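Local atomic coordinates of D-psicose 3-epimerase (Agrobacterium tumefaciens, PDB entry 2HK0), a protein that catalyses the C3 epimerisation that interconverts D-psicose and D-fructose, probably with the help of a bound metal ion. Residues G285-I289 with A290-E294. Residues are numbered along the deposited sequence; the frame is centred on the assembly and turned at random.
Sequences GGADI and AKMDE
Asp288 caps the start of helix 289-307, the last helix of this TIM barrel, by taking the backbone N-H of Lys291 on its carboxylate: a classic aspartate N-cap. From CB, chi1 of 44° sets CG between its own backbone N and carbonyl carbon, which brings OD1 to the N-H of Lys291. Its OD1 is met nearly end-on by Lys291 N at 2.7 Å, with an N-H...O angle of 148°. The same oxygen also touches Lys291 CB and Ala290 CB, so carbon flanks the capping bond. Asp288 O takes up the helical pattern, accepting from Met292 N at 3.0 Å and 163°, while Lys291 N reaches it only weakly. One residue further, Asp293 N donates to Ile289 O, the next i to i+4 bond. The negative cap faces the N-terminal end of the helix dipole, which would be expected to favour the charged carboxylate.

Ahead of the cap, Ala287 CB presses tightly against the base of Lys291, 3.4 Å from its CB. The lysine chain leaves CB extended (CG opposite the backbone N), lays CG against the same methyl, then bends at chi2 and chi4 on its way to NZ, which forms a salt bridge with Asp295. Roughly at right angles to the lysine, selenomethionine Met292 brings its CG to 4.0 Å from Ala287 CB, a pair at the hydrophobic-staple positions; its side chain is buried against Trp30, Val267, Lys268 and Ser284, joining the helix start to the loops after strands 22-26 and 260-263 and to the linker at Ser284. Ile289 and Asp293, one turn apart, lie side by side and point the same way. The carboxylate of Asp293 is held chiefly by a salt bridge from OD1 to Lys44, while its OD2 lies 4.0 Å from the CG2 methyl of Ile289.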
# COMPACT_ATOMS: atom_id res chain seq x y z
N GLY A 285 -2.27 1.37 -24.77
CA GLY A 285 -0.93 1.14 -25.29
C GLY A 285 -1.03 0.83 -26.77
O GLY A 285 -0.31 -0.02 -27.27
N GLY A 286 -1.96 1.51 -27.45
CA GLY A 286 -2.18 1.29 -28.87
C GLY A 286 -2.61 -0.14 -29.20
O GLY A 286 -2.36 -0.63 -30.30
N ALA A 287 -3.29 -0.80 -28.27
CA ALA A 287 -3.71 -2.18 -28.49
C ALA A 287 -4.66 -2.43 -29.65
O ALA A 287 -5.55 -1.63 -29.94
CB ALA A 287 -4.32 -2.74 -27.19
N ASP A 288 -4.45 -3.55 -30.34
CA ASP A 288 -5.35 -3.95 -31.41
C ASP A 288 -6.40 -4.79 -30.67
O ASP A 288 -6.28 -5.00 -29.46
CB ASP A 288 -4.64 -4.81 -32.47
CG ASP A 288 -3.74 -5.87 -31.87
OD1 ASP A 288 -4.05 -6.40 -30.77
OD2 ASP A 288 -2.71 -6.19 -32.50
N ILE A 289 -7.42 -5.26 -31.38
CA ILE A 289 -8.46 -6.03 -30.71
C ILE A 289 -7.90 -7.22 -29.95
O ILE A 289 -8.33 -7.50 -28.83
CB ILE A 289 -9.53 -6.52 -31.68
CG1 ILE A 289 -10.33 -5.32 -32.19
CG2 ILE A 289 -10.51 -7.45 -30.95
CD1 ILE A 289 -11.42 -5.69 -33.19
N ALA A 290 -6.92 -7.91 -30.54
CA ALA A 290 -6.32 -9.06 -29.89
C ALA A 290 -5.61 -8.70 -28.58
O ALA A 290 -5.64 -9.48 -27.62
CB ALA A 290 -5.33 -9.77 -30.84
N LYS A 291 -4.96 -7.54 -28.53
CA LYS A 291 -4.29 -7.15 -27.29
C LYS A 291 -5.38 -6.76 -26.26
O LYS A 291 -5.25 -7.06 -25.08
CB LYS A 291 -3.32 -6.00 -27.54
CG LYS A 291 -2.52 -5.54 -26.30
CD LYS A 291 -1.88 -6.70 -25.59
CE LYS A 291 -0.75 -6.25 -24.66
NZ LYS A 291 -1.19 -5.15 -23.77
N MSE A 292 -6.45 -6.12 -26.72
CA MSE A 292 -7.54 -5.73 -25.81
C MSE A 292 -8.13 -6.99 -25.15
O MSE A 292 -8.42 -6.99 -23.95
CB MSE A 292 -8.62 -4.99 -26.59
CG MSE A 292 -8.19 -3.61 -27.09
SE MSE A 292 -8.10 -2.31 -25.60
CE MSE A 292 -10.03 -1.97 -25.51
N ASP A 293 -8.29 -8.05 -25.93
CA ASP A 293 -8.82 -9.33 -25.45
C ASP A 293 -7.88 -9.96 -24.43
O ASP A 293 -8.31 -10.51 -23.41
CB ASP A 293 -9.00 -10.32 -26.61
CG ASP A 293 -10.15 -9.96 -27.52
OD1 ASP A 293 -10.92 -9.01 -27.22
OD2 ASP A 293 -10.30 -10.66 -28.54
N GLU A 294 -6.59 -9.89 -24.74
CA GLU A 294 -5.55 -10.45 -23.88
C GLU A 294 -5.55 -9.74 -22.52
O GLU A 294 -5.48 -10.39 -21.47
CB GLU A 294 -4.19 -10.31 -24.57
CG GLU A 294 -3.02 -10.99 -23.88
CD GLU A 294 -1.69 -10.55 -24.49
OE1 GLU A 294 -1.57 -10.53 -25.74
OE2 GLU A 294 -0.76 -10.22 -23.71